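PDB 2PYL: DNA polymerase from Bacillus phage phi29, which replicates viral DNA from a protein primer by processive, strand-displacing synthesis and proofreads the product with a 3'-5' exonuclease. Local coordinates for residues Lys124-Pro129 / Glu175-Gln180; Tyr9-Glu14 / Leu58-Leu63; Asn396-Gly401 / Gly417-Lys422; Asp249-Tyr254 / Tyr482-Ser487. The protein carries 2 engineered substitutions. All blocks are in the same frame, centred on the assembly; numbering follows the deposited sequence.

Contacts 1 and 2 belong to the exonuclease region and touch each other: Leu177 packs on Tyr59, and Phe128 meets His61. Contact 1 is wholly buried and almost purely apolar, a loop laid on helix 160-181, whereas contact 2 joins two parallel strands of the exonuclease sheet through backbone bonds and an aromatic cluster. The other two lie in the polymerisation region, their centres about 36 Å apart. Contact 3, where the two ends of TPR2 meet, is a surface contact of two loops, rich in hydrogen bonds and carboxylates. Contact 4 is partly buried; its antiparallel strand pair has an apolar side at Trp483 and a magnesium-binding side at Asp249.

Contact 1 of 4, residues Lys124-Pro129 / Glu175-Gln180; sequences KKLPFP and EALLIQ
Leu126 lays its CD1 methyl against helix 160-181, 3.8 Å from Ala176 CB and 4.1 Å from Leu177 CD2, so that one branch fits between two successive helix residues. Its other branch faces the next turn, where CD2 lies 4.3 Å from Gln180 CG. With CG anti to the carbonyl carbon (chi1 -63°), the leucine reaches across from the loop and spreads both methyls over the helix surface. Leu177 answers with its CD2 branch, which also meets the aliphatic part of Lys125, 4.0 Å from CG. The lysine chain bends at chi2 and chi4, and its ammonium group ends in a salt bridge with Asp193; its CB and CG provide the packing surface here. The polar link between the segments is made by water: one molecule donates to Lys125 O at 3.1 Å and to Gln180 OE1 at 2.9 Å, tying a loop carbonyl to a buried amide. Beyond Leu126, Pro127 is the centre of an inverse gamma turn closed by Phe128 N on Leu126 O, 2.7 Å apart, and this turns the chain toward helix 130-137. Between strand 114-121 and this loop lie Ser122 and Leu123, which bind single-stranded DNA. Phe137 of helix 130-137 packs on both Leu126 and Gln180, Ile133 of that helix touches Ala176, and Leu381 of helix 376-393 reaches Gln180 from the polymerisation region.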
# COMPACT_ATOMS: atom_id res chain seq x y z
N LYS C 124 -3.52 9.68 -4.93
CA LYS C 124 -3.89 8.33 -5.39
C LYS C 124 -3.29 8.02 -6.76
O LYS C 124 -3.15 6.87 -7.16
CB LYS C 124 -5.41 8.18 -5.46
CG LYS C 124 -6.15 8.35 -4.14
CD LYS C 124 -5.82 7.28 -3.15
CE LYS C 124 -6.59 7.48 -1.86
NZ LYS C 124 -6.17 8.69 -1.14
N LYS C 125 -2.92 9.07 -7.47
CA LYS C 125 -2.34 8.98 -8.79
C LYS C 125 -0.82 9.14 -8.73
O LYS C 125 -0.09 8.56 -9.54
CB LYS C 125 -2.94 10.11 -9.63
CG LYS C 125 -3.19 9.77 -11.06
CD LYS C 125 -4.56 9.14 -11.27
CE LYS C 125 -4.52 8.23 -12.50
NZ LYS C 125 -3.72 7.00 -12.23
N LEU C 126 -0.36 9.98 -7.79
CA LEU C 126 1.06 10.32 -7.62
C LEU C 126 1.43 10.34 -6.13
O LEU C 126 1.52 11.40 -5.54
CB LEU C 126 1.33 11.71 -8.22
CG LEU C 126 1.12 11.89 -9.73
CD1 LEU C 126 0.87 13.35 -10.06
CD2 LEU C 126 2.32 11.32 -10.50
N PRO C 127 1.60 9.15 -5.52
CA PRO C 127 1.80 9.04 -4.08
C PRO C 127 3.20 9.46 -3.61
O PRO C 127 3.91 8.67 -3.01
CB PRO C 127 1.55 7.55 -3.80
CG PRO C 127 1.90 6.87 -5.06
CD PRO C 127 1.58 7.83 -6.17
N PHE C 128 3.54 10.72 -3.86
CA PHE C 128 4.85 11.29 -3.50
C PHE C 128 4.66 12.73 -3.01
O PHE C 128 3.68 13.40 -3.37
CB PHE C 128 5.81 11.30 -4.71
CG PHE C 128 5.76 10.04 -5.55
CD1 PHE C 128 5.07 10.02 -6.76
CD2 PHE C 128 6.41 8.89 -5.14
CE1 PHE C 128 5.01 8.87 -7.53
CE2 PHE C 128 6.35 7.73 -5.90
CZ PHE C 128 5.65 7.72 -7.09
N PRO C 129 5.62 13.23 -2.20
CA PRO C 129 5.70 14.66 -1.92
C PRO C 129 5.79 15.50 -3.21
O PRO C 129 6.39 15.05 -4.20
CB PRO C 129 7.00 14.80 -1.12
CG PRO C 129 7.23 13.50 -0.54
CD PRO C 129 6.71 12.50 -1.53
N GLU C 175 1.03 19.92 -13.95
CA GLU C 175 1.93 19.45 -15.01
C GLU C 175 2.13 17.93 -14.95
O GLU C 175 2.11 17.25 -15.96
CB GLU C 175 3.28 20.18 -14.94
CG GLU C 175 3.22 21.65 -15.34
CD GLU C 175 4.50 22.42 -15.04
OE1 GLU C 175 5.25 22.01 -14.12
OE2 GLU C 175 4.75 23.43 -15.74
N ALA C 176 2.34 17.42 -13.74
CA ALA C 176 2.54 15.98 -13.53
C ALA C 176 1.28 15.19 -13.87
O ALA C 176 1.35 14.15 -14.51
CB ALA C 176 3.01 15.71 -12.08
N LEU C 177 0.13 15.69 -13.45
CA LEU C 177 -1.14 15.03 -13.74
C LEU C 177 -1.41 15.02 -15.23
O LEU C 177 -1.90 14.03 -15.76
CB LEU C 177 -2.31 15.69 -13.01
CG LEU C 177 -2.55 15.23 -11.58
CD1 LEU C 177 -3.64 16.08 -10.96
CD2 LEU C 177 -2.89 13.74 -11.53
N LEU C 178 -1.07 16.11 -15.90
CA LEU C 178 -1.27 16.19 -17.34
C LEU C 178 -0.37 15.21 -18.11
O LEU C 178 -0.80 14.63 -19.10
CB LEU C 178 -1.09 17.62 -17.85
CG LEU C 178 -1.60 17.88 -19.27
CD1 LEU C 178 -3.07 17.45 -19.45
CD2 LEU C 178 -1.44 19.34 -19.58
N ILE C 179 0.87 15.03 -17.63
CA ILE C 179 1.80 14.06 -18.22
C ILE C 179 1.22 12.64 -18.20
O ILE C 179 1.27 11.92 -19.21
CB ILE C 179 3.22 14.13 -17.52
CG1 ILE C 179 4.02 15.35 -18.02
CG2 ILE C 179 4.05 12.88 -17.79
CD1 ILE C 179 5.09 15.86 -17.06
N GLN C 180 0.62 12.26 -17.07
CA GLN C 180 -0.03 10.96 -16.92
C GLN C 180 -1.30 10.83 -17.77
O GLN C 180 -1.44 9.85 -18.50
CB GLN C 180 -0.34 10.67 -15.44
CG GLN C 180 0.88 10.68 -14.52
CD GLN C 180 1.93 9.62 -14.88
OE1 GLN C 180 1.87 8.48 -14.42
NE2 GLN C 180 2.91 10.01 -15.69
O HOH W 1 -0.19 7.69 -12.47

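Contact 2 of 4, residues Tyr9-Glu14 / Leu58-Leu63; sequences YSCAFE and LYFHNL. Engineered in segment 9-14: Ala12 (natural residue Asp). With EDO (1,2-ethanediol), chain K.
Strands 9-14 and 58-60 run parallel with a -40° twist, paired where Tyr59 N donates to Tyr9 O at 2.9 Å and Cys11 N to Tyr59 O at 2.8 Å. Past this pairing the strands part, and a water spans the gap by donating to Cys11 O and accepting from His61 N. On the side of the sheet bearing Tyr9, Cys11, Leu58 and Phe60, Cys11 CB sits over one face of the Phe60 ring, 3.6 Å from its centroid, in a CH-pi contact. Its SG reaches the same ring obliquely and also meets Leu58 CG at 3.9 Å. Phe60 in turn points its edge at the face of Phe13, a T-shaped pair with centroids 4.8 Å apart and planes at 58°; CE2 of Phe60 stands over the centre of the Phe13 ring. Ile70 of helix 63-76 packs on both phenylalanines. Tyr59 projects to the other side, and its OH shares a hydrogen bond with an ethanediol. The pair lies inside the mixed sheet of the 3'-5' exonuclease, whose first strand carries the essential positions of Glu14 and the engineered Ala12, an aspartate in nature.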
# COMPACT_ATOMS: atom_id res chain seq x y z
N TYR C 9 -9.04 21.05 -12.59
CA TYR C 9 -8.28 22.04 -11.84
C TYR C 9 -7.41 21.40 -10.77
O TYR C 9 -7.79 20.41 -10.16
CB TYR C 9 -9.21 23.06 -11.18
CG TYR C 9 -9.94 23.95 -12.16
CD1 TYR C 9 -11.12 23.54 -12.75
CD2 TYR C 9 -9.42 25.20 -12.53
CE1 TYR C 9 -11.78 24.35 -13.66
CE2 TYR C 9 -10.09 26.01 -13.43
CZ TYR C 9 -11.27 25.57 -13.99
OH TYR C 9 -11.95 26.34 -14.89
N SER C 10 -6.23 21.99 -10.56
CA SER C 10 -5.29 21.62 -9.51
C SER C 10 -5.37 22.66 -8.41
O SER C 10 -5.19 23.85 -8.66
CB SER C 10 -3.87 21.57 -10.06
OG SER C 10 -2.95 21.14 -9.07
N CYS C 11 -5.61 22.19 -7.19
CA CYS C 11 -5.93 23.03 -6.05
C CYS C 11 -5.06 22.70 -4.85
O CYS C 11 -4.51 21.63 -4.76
CB CYS C 11 -7.38 22.83 -5.63
SG CYS C 11 -8.62 23.11 -6.90
N ALA C 12 -4.98 23.66 -3.93
CA ALA C 12 -4.24 23.53 -2.70
C ALA C 12 -4.75 24.54 -1.67
O ALA C 12 -5.29 25.58 -2.03
CB ALA C 12 -2.74 23.73 -2.95
N PHE C 13 -4.59 24.21 -0.38
CA PHE C 13 -4.83 25.13 0.74
C PHE C 13 -3.53 25.30 1.54
O PHE C 13 -2.73 24.38 1.63
CB PHE C 13 -5.88 24.59 1.74
CG PHE C 13 -7.30 24.50 1.20
CD1 PHE C 13 -8.15 23.52 1.67
CD2 PHE C 13 -7.80 25.40 0.26
CE1 PHE C 13 -9.48 23.42 1.20
CE2 PHE C 13 -9.10 25.31 -0.19
CZ PHE C 13 -9.94 24.32 0.27
N GLU C 14 -3.36 26.48 2.14
CA GLU C 14 -2.45 26.67 3.26
C GLU C 14 -3.34 26.94 4.46
O GLU C 14 -4.29 27.70 4.38
CB GLU C 14 -1.47 27.82 3.05
CG GLU C 14 -0.51 27.66 1.87
CD GLU C 14 0.45 26.47 1.99
OE1 GLU C 14 0.84 26.07 3.10
OE2 GLU C 14 0.81 25.92 0.94
N LEU C 58 -11.93 18.73 -9.57
CA LEU C 58 -10.89 19.33 -8.77
C LEU C 58 -9.97 18.26 -8.18
O LEU C 58 -10.42 17.15 -7.84
CB LEU C 58 -11.53 20.12 -7.62
CG LEU C 58 -12.01 21.54 -7.91
CD1 LEU C 58 -12.68 21.69 -9.26
CD2 LEU C 58 -12.91 22.01 -6.79
N TYR C 59 -8.69 18.60 -8.04
CA TYR C 59 -7.68 17.73 -7.43
C TYR C 59 -6.90 18.48 -6.34
O TYR C 59 -6.39 19.58 -6.58
CB TYR C 59 -6.68 17.21 -8.47
CG TYR C 59 -7.28 16.30 -9.52
CD1 TYR C 59 -7.91 16.83 -10.64
CD2 TYR C 59 -7.20 14.92 -9.41
CE1 TYR C 59 -8.48 16.00 -11.63
CE2 TYR C 59 -7.74 14.07 -10.39
CZ TYR C 59 -8.37 14.62 -11.49
OH TYR C 59 -8.92 13.80 -12.45
N PHE C 60 -6.85 17.89 -5.16
CA PHE C 60 -5.95 18.33 -4.10
C PHE C 60 -4.94 17.24 -3.85
O PHE C 60 -5.28 16.04 -3.90
CB PHE C 60 -6.69 18.57 -2.78
CG PHE C 60 -7.51 19.84 -2.74
CD1 PHE C 60 -8.73 19.91 -3.40
CD2 PHE C 60 -7.07 20.94 -2.02
CE1 PHE C 60 -9.50 21.07 -3.33
CE2 PHE C 60 -7.82 22.09 -1.96
CZ PHE C 60 -9.03 22.17 -2.62
N HIS C 61 -3.72 17.64 -3.54
CA HIS C 61 -2.69 16.68 -3.21
C HIS C 61 -2.77 16.34 -1.73
O HIS C 61 -2.38 17.14 -0.87
CB HIS C 61 -1.31 17.19 -3.59
CG HIS C 61 -0.33 16.10 -3.83
ND1 HIS C 61 -0.51 15.15 -4.81
CD2 HIS C 61 0.85 15.80 -3.22
CE1 HIS C 61 0.52 14.32 -4.80
NE2 HIS C 61 1.34 14.68 -3.83
N ASN C 62 -3.29 15.14 -1.47
CA ASN C 62 -3.67 14.66 -0.13
C ASN C 62 -5.06 15.22 0.29
O ASN C 62 -5.18 16.05 1.19
CB ASN C 62 -2.58 14.94 0.92
CG ASN C 62 -2.79 14.14 2.19
OD1 ASN C 62 -2.23 14.47 3.25
ND2 ASN C 62 -3.61 13.10 2.12
N LEU C 63 -6.10 14.73 -0.40
CA LEU C 63 -7.49 15.12 -0.17
C LEU C 63 -7.94 14.94 1.28
O LEU C 63 -8.79 15.69 1.75
CB LEU C 63 -8.43 14.32 -1.08
CG LEU C 63 -9.92 14.71 -1.21
CD1 LEU C 63 -10.12 16.14 -1.71
CD2 LEU C 63 -10.63 13.71 -2.12
C1 EDO K . -11.56 10.55 -12.55
O1 EDO K . -11.52 9.13 -12.75
C2 EDO K . -10.37 10.96 -11.69
O2 EDO K . -9.17 11.10 -12.47
O HOH W 2 -3.10 20.26 -2.60

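Contact 3 of 4, residues Asn396-Gly401 / Gly417-Lys422; sequences NPDVTG and GEEETK. With nucleotides of chain B.
Val399 and Lys422 cross at about a right angle, the valine CG1 methyl resting on the lysine chain 3.6 Å from CG. The other methyl, CG2, lies 3.8 Å from CG of Glu420, a residue that binds single-stranded DNA and is essential for 3'-5' exonucleolysis, so the valine is straddled by two side chains of 417-422. Its CB also comes 3.6 Å from N4 of nucleotide DC2 of chain B, placing the cytosine base beside this patch. Lys422 bends at chi2 and chi4, which carries CE back toward Asn396 O. Thr400 meets Glu419 obliquely, CG2 and OG1 both lying near its carboxylate. Set anti to the carbonyl carbon (chi1 -53°), OG1 is used twice, accepting from Glu420 N at 3.0 Å and donating to Asp398 OD1 at 2.9 Å. Around these groups the backbones join at Lys422 N to Pro397 O and at Val399 N to Glu420 O. Gly417 N bonds to Gly401 O at 2.8 Å, and a water links Gly401 N to Glu418 O. The two loops thus close the base of TPR2, the insertion that contains strands 402-406 and 412-416. Asp398 OD2 and Glu419 OE1 stand 4.2 Å apart; such like charges would tend to disfavour each other's ionised form, although Arg96 makes a long, weak ion pair with the aspartate and may offset part of the cost.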
# COMPACT_ATOMS: atom_id res chain seq x y z
N ASN C 396 -11.08 -6.59 -2.09
CA ASN C 396 -12.19 -6.95 -1.21
C ASN C 396 -13.48 -6.26 -1.68
O ASN C 396 -13.54 -5.04 -1.77
CB ASN C 396 -11.86 -6.51 0.23
CG ASN C 396 -12.70 -7.21 1.28
OD1 ASN C 396 -12.21 -7.48 2.37
ND2 ASN C 396 -13.95 -7.50 0.97
N PRO C 397 -14.52 -7.06 -2.01
CA PRO C 397 -15.80 -6.50 -2.45
C PRO C 397 -16.56 -5.69 -1.37
O PRO C 397 -17.50 -4.99 -1.71
CB PRO C 397 -16.60 -7.74 -2.87
CG PRO C 397 -15.96 -8.88 -2.18
CD PRO C 397 -14.53 -8.53 -2.02
N ASP C 398 -16.16 -5.82 -0.11
CA ASP C 398 -16.66 -4.99 0.97
C ASP C 398 -16.10 -3.57 0.84
O ASP C 398 -14.95 -3.30 1.20
CB ASP C 398 -16.27 -5.60 2.32
CG ASP C 398 -17.18 -5.13 3.47
OD1 ASP C 398 -17.75 -4.01 3.39
OD2 ASP C 398 -17.30 -5.89 4.45
N VAL C 399 -16.93 -2.68 0.31
CA VAL C 399 -16.55 -1.28 0.11
C VAL C 399 -17.35 -0.32 1.01
O VAL C 399 -17.48 0.86 0.71
CB VAL C 399 -16.66 -0.88 -1.40
CG1 VAL C 399 -15.52 -1.54 -2.21
CG2 VAL C 399 -18.01 -1.24 -1.98
N THR C 400 -17.88 -0.85 2.13
CA THR C 400 -18.46 -0.04 3.20
C THR C 400 -17.43 0.97 3.70
O THR C 400 -16.34 0.59 4.09
CB THR C 400 -18.87 -0.91 4.41
OG1 THR C 400 -19.71 -1.97 3.97
CG2 THR C 400 -19.61 -0.09 5.45
N GLY C 401 -17.79 2.25 3.69
CA GLY C 401 -16.88 3.31 4.11
C GLY C 401 -17.36 4.11 5.32
O GLY C 401 -18.20 3.66 6.10
N GLY C 417 -20.64 3.66 7.56
CA GLY C 417 -21.81 3.82 6.69
C GLY C 417 -22.60 2.54 6.50
O GLY C 417 -22.27 1.49 7.07
N GLU C 418 -23.66 2.64 5.71
CA GLU C 418 -24.45 1.47 5.33
C GLU C 418 -23.57 0.48 4.57
O GLU C 418 -22.75 0.87 3.73
CB GLU C 418 -25.64 1.89 4.46
CG GLU C 418 -26.73 2.68 5.21
CD GLU C 418 -27.72 1.81 5.96
OE1 GLU C 418 -28.76 2.35 6.43
OE2 GLU C 418 -27.49 0.58 6.08
N GLU C 419 -23.72 -0.79 4.90
CA GLU C 419 -22.94 -1.86 4.27
C GLU C 419 -23.10 -1.81 2.76
O GLU C 419 -24.22 -1.72 2.26
CB GLU C 419 -23.39 -3.24 4.79
CG GLU C 419 -23.09 -3.50 6.28
CD GLU C 419 -21.60 -3.74 6.55
OE1 GLU C 419 -21.05 -4.74 6.03
OE2 GLU C 419 -21.00 -2.92 7.29
N GLU C 420 -21.99 -1.83 2.02
CA GLU C 420 -22.10 -2.01 0.57
C GLU C 420 -20.98 -2.80 -0.09
O GLU C 420 -19.86 -2.89 0.42
CB GLU C 420 -22.37 -0.68 -0.15
CG GLU C 420 -21.19 0.19 -0.44
CD GLU C 420 -21.47 1.12 -1.63
OE1 GLU C 420 -21.66 2.34 -1.41
OE2 GLU C 420 -21.51 0.61 -2.78
N THR C 421 -21.34 -3.40 -1.22
CA THR C 421 -20.44 -4.28 -1.96
C THR C 421 -20.29 -3.88 -3.43
O THR C 421 -21.15 -3.25 -4.02
CB THR C 421 -20.90 -5.76 -1.89
OG1 THR C 421 -22.25 -5.86 -2.35
CG2 THR C 421 -20.81 -6.29 -0.45
N LYS C 422 -19.15 -4.26 -4.01
CA LYS C 422 -18.91 -4.19 -5.45
C LYS C 422 -18.58 -5.60 -5.89
O LYS C 422 -18.28 -6.46 -5.07
CB LYS C 422 -17.76 -3.23 -5.78
CG LYS C 422 -16.47 -3.55 -5.03
CD LYS C 422 -15.20 -3.23 -5.81
CE LYS C 422 -13.98 -4.04 -5.29
NZ LYS C 422 -13.94 -5.44 -5.86
P DC B 2 -12.52 2.47 -9.53
OP1 DC B 2 -11.81 2.87 -10.76
OP2 DC B 2 -12.81 1.04 -9.28
O5' DC B 2 -11.72 3.10 -8.33
C5' DC B 2 -11.58 2.27 -7.27
C4' DC B 2 -11.01 2.99 -6.09
O4' DC B 2 -12.06 3.67 -5.37
C3' DC B 2 -10.39 1.96 -5.17
O3' DC B 2 -9.10 2.37 -4.88
C2' DC B 2 -11.31 1.86 -3.97
C1' DC B 2 -12.19 3.09 -4.08
N1 DC B 2 -13.63 2.83 -3.83
C2 DC B 2 -14.09 2.76 -2.51
O2 DC B 2 -13.27 2.90 -1.59
N3 DC B 2 -15.41 2.54 -2.27
C4 DC B 2 -16.25 2.39 -3.31
N4 DC B 2 -17.55 2.18 -3.05
C5 DC B 2 -15.80 2.45 -4.67
C6 DC B 2 -14.49 2.66 -4.88
O HOH W 3 -20.75 2.75 2.92

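Contact 4 of 4, residues Asp249-Tyr254 / Tyr482-Ser487; sequences DVNSLY and YWAHES. With MG (magnesium ion), chain E; TTP (thymidine-5'-triphosphate), chain F.
Two carboxylates, those of Asp249 and Glu486, lie side by side and stacked, their planes only 22° apart, next to a magnesium ion in the polymerase active site. They project from neighbouring antiparallel strands, 245-250 and 483-489, at the edge of the five-stranded palm sheet of this family B polymerase; Glu486 and Ser487 form a classic beta bulge opposite Val247. Waters lie between the two acids, one of them 2.6 Å from Asp249 OD1 and 3.0 Å from Glu486 OE1. Asp249 OD2 binds the metal, as does Asp458 from the neighbouring turn. The strands are stitched by Asp249 N to Ala484 O and by Ala484 N to Asp249 O; Asn251 N continues the ladder to Tyr482 O. On the other side of the sheet, Val250 CG2 sits over the six-membered ring of Trp483 in a CH-pi contact, 3.3 Å from its centroid and 2° off the normal. Farther along, Tyr254 turns one ring face to the sugar C2' of the bound thymidine triphosphate, consistent with its probable role in nucleotide selection, and its backbone N donates to the sugar O3' at 3.1 Å in an almost straight bond of 177°.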
# COMPACT_ATOMS: atom_id res chain seq x y z
N ASP C 249 17.20 -10.64 -1.65
CA ASP C 249 15.92 -10.02 -1.97
C ASP C 249 15.43 -10.51 -3.32
O ASP C 249 16.14 -10.33 -4.31
CB ASP C 249 16.10 -8.49 -2.05
CG ASP C 249 14.97 -7.73 -1.41
OD1 ASP C 249 14.78 -7.95 -0.20
OD2 ASP C 249 14.29 -6.91 -2.07
N VAL C 250 14.24 -11.08 -3.37
CA VAL C 250 13.69 -11.53 -4.66
C VAL C 250 13.42 -10.35 -5.60
O VAL C 250 12.92 -9.30 -5.18
CB VAL C 250 12.43 -12.39 -4.51
CG1 VAL C 250 11.97 -12.89 -5.89
CG2 VAL C 250 12.68 -13.60 -3.62
N ASN C 251 13.77 -10.52 -6.87
CA ASN C 251 13.50 -9.50 -7.88
C ASN C 251 12.02 -9.58 -8.24
O ASN C 251 11.59 -10.50 -8.95
CB ASN C 251 14.39 -9.70 -9.12
CG ASN C 251 15.88 -9.71 -8.79
OD1 ASN C 251 16.38 -8.83 -8.09
ND2 ASN C 251 16.60 -10.71 -9.28
N SER C 252 11.24 -8.65 -7.68
CA SER C 252 9.79 -8.53 -7.88
C SER C 252 9.03 -9.84 -7.64
O SER C 252 8.59 -10.49 -8.57
CB SER C 252 9.49 -7.99 -9.29
OG SER C 252 10.05 -6.70 -9.45
N LEU C 253 8.85 -10.19 -6.37
CA LEU C 253 8.44 -11.54 -6.00
C LEU C 253 7.02 -11.89 -6.50
O LEU C 253 6.82 -12.94 -7.10
CB LEU C 253 8.56 -11.77 -4.48
CG LEU C 253 8.14 -13.17 -3.98
CD1 LEU C 253 9.07 -14.27 -4.48
CD2 LEU C 253 8.03 -13.22 -2.49
N TYR C 254 6.05 -11.02 -6.26
CA TYR C 254 4.66 -11.36 -6.65
C TYR C 254 4.46 -11.40 -8.16
O TYR C 254 3.94 -12.39 -8.67
CB TYR C 254 3.63 -10.49 -5.93
CG TYR C 254 3.45 -10.80 -4.45
CD1 TYR C 254 2.41 -10.23 -3.74
CD2 TYR C 254 4.35 -11.61 -3.76
CE1 TYR C 254 2.24 -10.47 -2.39
CE2 TYR C 254 4.19 -11.85 -2.39
CZ TYR C 254 3.12 -11.28 -1.72
OH TYR C 254 2.94 -11.50 -0.38
N TYR C 482 14.34 -14.34 -9.25
CA TYR C 482 15.58 -14.78 -8.62
C TYR C 482 15.86 -14.00 -7.36
O TYR C 482 15.28 -12.95 -7.10
CB TYR C 482 16.77 -14.65 -9.59
CG TYR C 482 16.82 -15.77 -10.59
CD1 TYR C 482 17.86 -16.69 -10.58
CD2 TYR C 482 15.80 -15.93 -11.53
CE1 TYR C 482 17.90 -17.74 -11.51
CE2 TYR C 482 15.83 -16.97 -12.45
CZ TYR C 482 16.88 -17.87 -12.44
OH TYR C 482 16.90 -18.90 -13.35
N TRP C 483 16.78 -14.53 -6.55
CA TRP C 483 17.25 -13.83 -5.38
C TRP C 483 18.45 -12.95 -5.73
O TRP C 483 19.41 -13.41 -6.34
CB TRP C 483 17.61 -14.81 -4.27
CG TRP C 483 16.45 -15.63 -3.80
CD1 TRP C 483 16.00 -16.79 -4.36
CD2 TRP C 483 15.61 -15.37 -2.67
NE1 TRP C 483 14.93 -17.26 -3.65
CE2 TRP C 483 14.67 -16.40 -2.61
CE3 TRP C 483 15.57 -14.36 -1.72
CZ2 TRP C 483 13.68 -16.46 -1.64
CZ3 TRP C 483 14.60 -14.42 -0.73
CH2 TRP C 483 13.66 -15.46 -0.71
N ALA C 484 18.38 -11.68 -5.34
CA ALA C 484 19.52 -10.78 -5.44
C ALA C 484 20.18 -10.74 -4.08
O ALA C 484 19.50 -10.55 -3.08
CB ALA C 484 19.04 -9.38 -5.84
N HIS C 485 21.49 -10.95 -4.04
CA HIS C 485 22.28 -10.55 -2.88
C HIS C 485 22.27 -9.02 -2.86
O HIS C 485 22.98 -8.36 -3.63
CB HIS C 485 23.71 -11.11 -2.96
CG HIS C 485 24.60 -10.67 -1.84
ND1 HIS C 485 25.98 -10.64 -1.96
CD2 HIS C 485 24.32 -10.25 -0.59
CE1 HIS C 485 26.50 -10.23 -0.82
NE2 HIS C 485 25.52 -9.98 0.03
N GLU C 486 21.43 -8.45 -2.00
CA GLU C 486 21.18 -7.02 -2.03
C GLU C 486 22.22 -6.24 -1.24
O GLU C 486 22.73 -5.22 -1.71
CB GLU C 486 19.80 -6.68 -1.49
CG GLU C 486 19.50 -5.18 -1.60
CD GLU C 486 18.08 -4.82 -1.20
OE1 GLU C 486 17.65 -5.26 -0.10
OE2 GLU C 486 17.42 -4.10 -1.98
N SER C 487 22.52 -6.72 -0.03
CA SER C 487 23.49 -6.05 0.81
C SER C 487 24.21 -7.00 1.75
O SER C 487 23.82 -8.15 1.92
CB SER C 487 22.82 -4.91 1.59
OG SER C 487 21.79 -5.37 2.42
MG MG E . 12.31 -6.19 -1.19
PA TTP F . 9.23 -4.70 -2.47
O1A TTP F . 10.53 -5.43 -2.21
O2A TTP F . 8.95 -3.70 -1.39
O3A TTP F . 9.23 -3.93 -3.87
PB TTP F . 9.66 -4.57 -5.27
O1B TTP F . 8.46 -4.78 -6.14
O2B TTP F . 10.59 -5.78 -5.15
O3B TTP F . 10.49 -3.33 -5.87
PG TTP F . 11.90 -2.83 -5.26
O1G TTP F . 12.61 -3.96 -4.58
O2G TTP F . 11.68 -1.72 -4.26
O3G TTP F . 12.66 -2.32 -6.45
O5' TTP F . 8.02 -5.73 -2.63
C5' TTP F . 8.04 -7.08 -2.23
C4' TTP F . 6.64 -7.64 -2.51
O4' TTP F . 5.66 -7.09 -1.61
C3' TTP F . 6.15 -7.31 -3.90
O3' TTP F . 6.58 -8.25 -4.88
C2' TTP F . 4.65 -7.32 -3.72
C1' TTP F . 4.44 -6.85 -2.29
N1 TTP F . 4.12 -5.43 -2.34
C2 TTP F . 2.83 -5.02 -2.70
O2 TTP F . 1.96 -5.88 -2.93
N3 TTP F . 2.52 -3.72 -2.76
C4 TTP F . 3.43 -2.77 -2.52
O4 TTP F . 3.13 -1.56 -2.60
C5 TTP F . 4.80 -3.16 -2.16
C5M TTP F . 5.88 -2.14 -1.87
C6 TTP F . 5.08 -4.51 -2.10
O HOH W 4 15.23 -6.05 1.53
O HOH W 5 14.89 -4.42 -0.24
O HOH W 6 13.18 -4.38 -2.14